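Putative Hit-like protein involved in cell-cycle regulation (Streptococcus mutans, PDB 3L7X) is a zinc-binding protein of the histidine triad (HIT) superfamily that probably acts as a nucleotide hydrolase or transferase and is thought to take part in cell-cycle regulation. Local coordinates at residues F40-V44 / V59-L63; H72-K78 / H131-V137. All coordinates share one frame; numbering follows the deposited sequence.

Contact 1: residues F40-V44 / V59-L63. With ZN (zinc ion), chain B.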
loop_
_atom_site.group_PDB
_atom_site.type_symbol
_atom_site.label_atom_id
_atom_site.label_comp_id
_atom_site.label_asym_id
_atom_site.label_seq_id
_atom_site.Cartn_x
_atom_site.Cartn_y
_atom_site.Cartn_z
ATOM N N PHE A 40 -0.943 19.290 1.341
ATOM C CA PHE A 40 0.156 18.544 0.731
ATOM C C PHE A 40 0.683 19.223 -0.547
ATOM O O PHE A 40 1.873 19.184 -0.797
ATOM C CB PHE A 40 -0.197 17.057 0.474
ATOM C CG PHE A 40 -0.303 16.242 1.757
ATOM C CD1 PHE A 40 -0.173 16.861 3.010
ATOM C CD2 PHE A 40 -0.716 14.899 1.721
ATOM C CE1 PHE A 40 -0.287 16.158 4.224
ATOM C CE2 PHE A 40 -0.834 14.198 2.952
ATOM C CZ PHE A 40 -0.622 14.802 4.189
ATOM N N CYS A 41 -0.215 19.869 -1.312
ATOM C CA CYS A 41 0.214 20.658 -2.474
ATOM C C CYS A 41 1.074 21.830 -1.982
ATOM O O CYS A 41 2.093 22.183 -2.616
ATOM C CB CYS A 41 -0.996 21.182 -3.263
ATOM S SG CYS A 41 -1.633 19.904 -4.457
ATOM N N LYS A 42 0.667 22.419 -0.863
ATOM C CA LYS A 42 1.455 23.537 -0.316
ATOM C C LYS A 42 2.826 23.068 0.157
ATOM O O LYS A 42 3.832 23.723 -0.066
ATOM C CB LYS A 42 0.684 24.212 0.813
ATOM C CG LYS A 42 -0.560 24.953 0.314
ATOM C CD LYS A 42 -1.323 25.451 1.515
ATOM C CE LYS A 42 -2.673 26.042 1.088
ATOM N NZ LYS A 42 -3.349 26.654 2.262
ATOM N N ILE A 43 2.883 21.875 0.750
ATOM C CA ILE A 43 4.176 21.280 1.037
ATOM C C ILE A 43 5.057 20.984 -0.195
ATOM O O ILE A 43 6.238 21.318 -0.211
ATOM C CB ILE A 43 3.981 19.969 1.914
ATOM C CG1 ILE A 43 3.546 20.378 3.340
ATOM C CG2 ILE A 43 5.328 19.211 1.997
ATOM C CD1 ILE A 43 3.064 19.220 4.187
ATOM N N VAL A 44 4.476 20.387 -1.235
ATOM C CA VAL A 44 5.152 20.191 -2.505
ATOM C C VAL A 44 5.683 21.497 -3.103
ATOM O O VAL A 44 6.769 21.510 -3.664
ATOM C CB VAL A 44 4.223 19.480 -3.512
ATOM C CG1 VAL A 44 4.859 19.406 -4.945
ATOM C CG2 VAL A 44 3.961 18.002 -3.015
ATOM N N VAL A 59 7.978 12.449 -6.690
ATOM C CA VAL A 59 7.565 12.042 -5.342
ATOM C C VAL A 59 8.257 12.837 -4.216
ATOM O O VAL A 59 9.385 13.250 -4.356
ATOM C CB VAL A 59 7.848 10.481 -5.196
ATOM C CG1 VAL A 59 8.117 10.083 -3.790
ATOM C CG2 VAL A 59 6.724 9.709 -5.841
ATOM N N LEU A 60 7.561 13.047 -3.103
ATOM C CA LEU A 60 8.111 13.640 -1.896
ATOM C C LEU A 60 7.740 12.749 -0.701
ATOM O O LEU A 60 6.574 12.319 -0.552
ATOM C CB LEU A 60 7.533 15.101 -1.686
ATOM C CG LEU A 60 7.959 15.712 -0.349
ATOM C CD1 LEU A 60 9.493 16.027 -0.319
ATOM C CD2 LEU A 60 7.169 17.007 -0.105
ATOM N N ALA A 61 8.714 12.488 0.184
ATOM C CA ALA A 61 8.403 11.703 1.398
ATOM C C ALA A 61 8.867 12.533 2.579
ATOM O O ALA A 61 9.938 13.133 2.525
ATOM C CB ALA A 61 9.155 10.336 1.386
ATOM N N PHE A 62 8.064 12.596 3.632
ATOM C CA PHE A 62 8.443 13.355 4.833
ATOM C C PHE A 62 7.909 12.604 6.045
ATOM O O PHE A 62 7.004 11.756 5.913
ATOM C CB PHE A 62 7.833 14.786 4.804
ATOM C CG PHE A 62 6.363 14.816 4.426
ATOM C CD1 PHE A 62 5.349 14.628 5.415
ATOM C CD2 PHE A 62 5.990 15.087 3.112
ATOM C CE1 PHE A 62 3.944 14.660 5.062
ATOM C CE2 PHE A 62 4.571 15.144 2.746
ATOM C CZ PHE A 62 3.576 14.914 3.736
ATOM N N LEU A 63 8.503 12.828 7.217
ATOM C CA LEU A 63 7.979 12.203 8.438
ATOM C C LEU A 63 6.560 12.702 8.730
ATOM O O LEU A 63 6.256 13.896 8.635
ATOM C CB LEU A 63 8.861 12.447 9.680
ATOM C CG LEU A 63 10.270 11.862 9.513
ATOM C CD1 LEU A 63 11.188 12.286 10.690
ATOM C CD2 LEU A 63 10.192 10.287 9.437
HETATM ZN ZN ZN B . -2.692 18.276 -3.217
#
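Phe62 sends the edge of its ring toward one face of Phe40. The pair is T-shaped. The ring planes stand at 75° and the centroids lie 5.6 Å apart. The closest atoms are Phe62 CZ and Phe40 CE1, 4.1 Å from each other. CZ sits over the rim of the Phe40 face and not over its middle. At the Phe62 ring, CE1 of Phe40 lies at the edge, near the ring plane. Phe62 places CG between its own backbone N and carbonyl carbon (chi1 47°), and this carries the ring from strand 59-63 across to helix 39-45.

Ile43 lies nearly one turn further along the helix. Its CG2 branch does the touching and meets Leu60 CD2 at 3.6 Å. The two side chains cross at about a right angle. Ile43 CG2 also lies 4.2 Å from Phe62 CE2, oblique to the ring. This one methyl thus sits against both Leu60 and Phe62. Val44 adds a looser touch, with CG2 4.4 Å from Leu60 CD2.

The helix crosses the strand at 104°, with short-segment axes 10.3 Å apart. No hydrogen bond joins the two segments, so side chains span the whole gap. Cys41 turns elsewhere. Cys41 SG binds the zinc ion at 2.3 Å, together with Cys38, His80 and His131. Cys38 and Cys41 form the CxxC half of this Cys2His2 site. Phe40 also makes an edge-to-face pair with His133, the predicted nucleotidylated histidine.

The chemistry is therefore divided within one short helix. Phe40, Ile43 and Val44 give an apolar seat on the HIT sheet, whereas Cys41 gives a sulfur ligand, probably as thiolate. The zinc ion ties the helix to His80 and His131 by coordination, in addition to this largely buried apolar packing.

Contact 2: residues H72-K78 / H131-V137. With NA (sodium ion), chain C; ZN (zinc ion), chain B.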
loop_
_atom_site.group_PDB
_atom_site.type_symbol
_atom_site.label_atom_id
_atom_site.label_comp_id
_atom_site.label_asym_id
_atom_site.label_seq_id
_atom_site.Cartn_x
_atom_site.Cartn_y
_atom_site.Cartn_z
ATOM N N HIS A 72 7.530 6.908 11.243
ATOM C CA HIS A 72 6.299 6.906 10.430
ATOM C C HIS A 72 6.485 8.000 9.382
ATOM O O HIS A 72 6.781 9.184 9.735
ATOM C CB HIS A 72 5.160 7.224 11.394
ATOM C CG HIS A 72 3.794 7.436 10.803
ATOM N ND1 HIS A 72 3.357 7.032 9.539
ATOM C CD2 HIS A 72 2.722 8.000 11.403
ATOM C CE1 HIS A 72 2.063 7.345 9.414
ATOM N NE2 HIS A 72 1.664 7.897 10.548
ATOM N N THR A 73 6.308 7.619 8.092
ATOM C CA THR A 73 6.616 8.532 6.963
ATOM C C THR A 73 5.449 8.528 6.007
ATOM O O THR A 73 4.781 7.468 5.871
ATOM C CB THR A 73 7.927 7.973 6.194
ATOM O OG1 THR A 73 9.043 8.193 7.055
ATOM C CG2 THR A 73 8.188 8.729 4.899
ATOM N N LEU A 74 5.184 9.663 5.320
ATOM C CA LEU A 74 4.204 9.655 4.261
ATOM C C LEU A 74 4.988 9.842 2.973
ATOM O O LEU A 74 5.915 10.677 2.901
ATOM C CB LEU A 74 3.170 10.838 4.319
ATOM C CG LEU A 74 2.330 10.859 5.591
ATOM C CD1 LEU A 74 1.262 11.949 5.482
ATOM C CD2 LEU A 74 1.580 9.460 5.807
ATOM N N VAL A 75 4.605 9.075 1.954
ATOM C CA VAL A 75 5.158 9.274 0.594
ATOM C C VAL A 75 4.026 9.772 -0.287
ATOM O O VAL A 75 2.957 9.171 -0.326
ATOM C CB VAL A 75 5.694 7.934 0.022
ATOM C CG1 VAL A 75 6.363 8.176 -1.364
ATOM C CG2 VAL A 75 6.685 7.286 1.042
ATOM N N ILE A 76 4.230 10.948 -0.910
ATOM C CA ILE A 76 3.165 11.535 -1.734
ATOM C C ILE A 76 3.602 11.814 -3.155
ATOM O O ILE A 76 4.758 12.064 -3.397
ATOM C CB ILE A 76 2.610 12.838 -1.085
ATOM C CG1 ILE A 76 3.668 13.953 -1.149
ATOM C CG2 ILE A 76 2.249 12.577 0.388
ATOM C CD1 ILE A 76 3.069 15.333 -0.649
ATOM N N PRO A 77 2.665 11.770 -4.105
ATOM C CA PRO A 77 3.061 12.244 -5.449
ATOM C C PRO A 77 3.121 13.769 -5.463
ATOM O O PRO A 77 2.335 14.370 -4.778
ATOM C CB PRO A 77 1.893 11.807 -6.334
ATOM C CG PRO A 77 0.728 11.626 -5.429
ATOM C CD PRO A 77 1.234 11.454 -4.004
ATOM N N LYS A 78 4.040 14.347 -6.216
ATOM C CA LYS A 78 4.039 15.797 -6.396
ATOM C C LYS A 78 2.809 16.254 -7.169
ATOM O O LYS A 78 2.287 17.334 -6.914
ATOM C CB LYS A 78 5.332 16.185 -7.063
ATOM C CG LYS A 78 6.474 16.039 -6.089
ATOM C CD LYS A 78 7.737 16.650 -6.644
ATOM C CE LYS A 78 8.810 16.767 -5.585
ATOM N NZ LYS A 78 10.020 17.380 -6.211
ATOM N N HIS A 131 -5.114 14.405 -0.595
ATOM C CA HIS A 131 -4.036 14.272 -1.583
ATOM C C HIS A 131 -3.416 12.940 -1.234
ATOM O O HIS A 131 -3.127 12.704 -0.064
ATOM C CB HIS A 131 -3.025 15.368 -1.303
ATOM C CG HIS A 131 -1.865 15.399 -2.237
ATOM N ND1 HIS A 131 -1.518 16.553 -2.886
ATOM C CD2 HIS A 131 -0.918 14.489 -2.556
ATOM C CE1 HIS A 131 -0.428 16.360 -3.600
ATOM N NE2 HIS A 131 -0.027 15.101 -3.406
ATOM N N ALA A 132 -3.259 12.120 -2.243
ATOM C CA ALA A 132 -2.896 10.697 -1.986
ATOM C C ALA A 132 -1.654 10.643 -1.138
ATOM O O ALA A 132 -0.665 11.331 -1.437
ATOM C CB ALA A 132 -2.692 10.000 -3.360
ATOM N N HIS A 133 -1.613 9.741 -0.118
ATOM C CA HIS A 133 -0.374 9.608 0.638
ATOM C C HIS A 133 -0.275 8.133 1.056
ATOM O O HIS A 133 -1.295 7.526 1.425
ATOM C CB HIS A 133 -0.341 10.512 1.898
ATOM C CG HIS A 133 -1.606 10.558 2.692
ATOM N ND1 HIS A 133 -2.716 11.241 2.239
ATOM C CD2 HIS A 133 -1.900 10.144 3.958
ATOM C CE1 HIS A 133 -3.659 11.220 3.178
ATOM N NE2 HIS A 133 -3.189 10.570 4.228
ATOM N N VAL A 134 0.938 7.578 0.937
ATOM C CA VAL A 134 1.179 6.214 1.394
ATOM C C VAL A 134 1.938 6.241 2.673
ATOM O O VAL A 134 3.032 6.881 2.801
ATOM C CB VAL A 134 2.013 5.458 0.338
ATOM C CG1 VAL A 134 2.214 3.946 0.798
ATOM C CG2 VAL A 134 1.329 5.538 -1.007
ATOM N N HIS A 135 1.365 5.618 3.709
ATOM C CA HIS A 135 2.067 5.597 5.007
ATOM C C HIS A 135 3.130 4.468 4.980
ATOM O O HIS A 135 2.832 3.382 4.502
ATOM C CB HIS A 135 1.148 5.128 6.118
ATOM C CG HIS A 135 -0.005 6.044 6.396
ATOM N ND1 HIS A 135 -0.032 6.869 7.503
ATOM C CD2 HIS A 135 -1.167 6.241 5.738
ATOM C CE1 HIS A 135 -1.160 7.555 7.507
ATOM N NE2 HIS A 135 -1.875 7.191 6.448
ATOM N N LEU A 136 4.315 4.767 5.512
ATOM C CA LEU A 136 5.332 3.682 5.814
ATOM C C LEU A 136 5.430 3.705 7.314
ATOM O O LEU A 136 5.832 4.708 7.882
ATOM C CB LEU A 136 6.679 4.012 5.184
ATOM C CG LEU A 136 6.655 4.333 3.681
ATOM C CD1 LEU A 136 8.111 4.583 3.162
ATOM C CD2 LEU A 136 6.026 3.250 2.875
ATOM N N VAL A 137 5.016 2.633 7.976
ATOM C CA VAL A 137 4.904 2.607 9.449
ATOM C C VAL A 137 5.895 1.526 9.914
ATOM O O VAL A 137 5.588 0.290 9.875
ATOM C CB VAL A 137 3.490 2.218 9.895
ATOM C CG1 VAL A 137 3.379 2.211 11.409
ATOM C CG2 VAL A 137 2.422 3.172 9.270
HETATM NA NA NA C . -4.378 8.424 5.517
HETATM ZN ZN ZN B . -2.692 18.276 -3.217
HETATM O O HOH W 1 -3.521 7.261 3.038
HETATM O O HOH W 2 -5.615 8.317 7.797
#
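Strands 73-77 and 134-137 run antiparallel, with Thr73-Leu136 and Val75-Val134 as hydrogen-bonded pairs and Leu74-His135 as the non-hydrogen-bonded pair between them. Leu74 CD2 lies over one face of the His135 ring, displaced toward the rim and 3.7 Å from its centroid, a CH-pi contact. Leu74 CD1 reaches His133 CD2 at 3.9 Å. Ile76 CG2 packs on His133 CB at 3.6 Å. On the other face of the sheet, Val75 CG2 meets Leu136 CD1.

His131 is held at both ring nitrogens. His131 ND1 binds the zinc ion at 2.1 Å. His131 NE2 donates to Pro77 O at 2.8 Å; the acceptor lies in the ring plane, which should fix the ring's rotation. His131 O in turn accepts a bond from His133 ND1 at 2.8 Å (169° at the hydrogen). This bond probably orients the ring of His133, the predicted AMP-carrying histidine of the triad motif. NE2 of His133 and NE2 of His135 both bind a sodium ion, which two waters also ligate.

Strand 59-63 flanks 73-77, and strand 114-121 flanks 134-139. Helix 99-110 covers the Val134 and Leu136 face, while Phe150 of the second subunit meets the His135 ring.

Contact 1 closes before contact 2 opens along the chain, and their centres are about 8 Å apart. Strands 59-63 and 73-77 follow each other in sequence and are neighbours in the antiparallel sheet. Probable backbone hydrogen bonds join them, from Ile76 N to Leu60 O and from Leu74 N to Phe62 O. Contact 1 sets helix 39-45 against this sheet. Contact 2 forms its middle, where the histidine triad motif lies. Both reach the same zinc ion, through Cys41 in contact 1 and His131 in contact 2. The metal therefore links the helix to the start of the triad motif, close to the predicted active site.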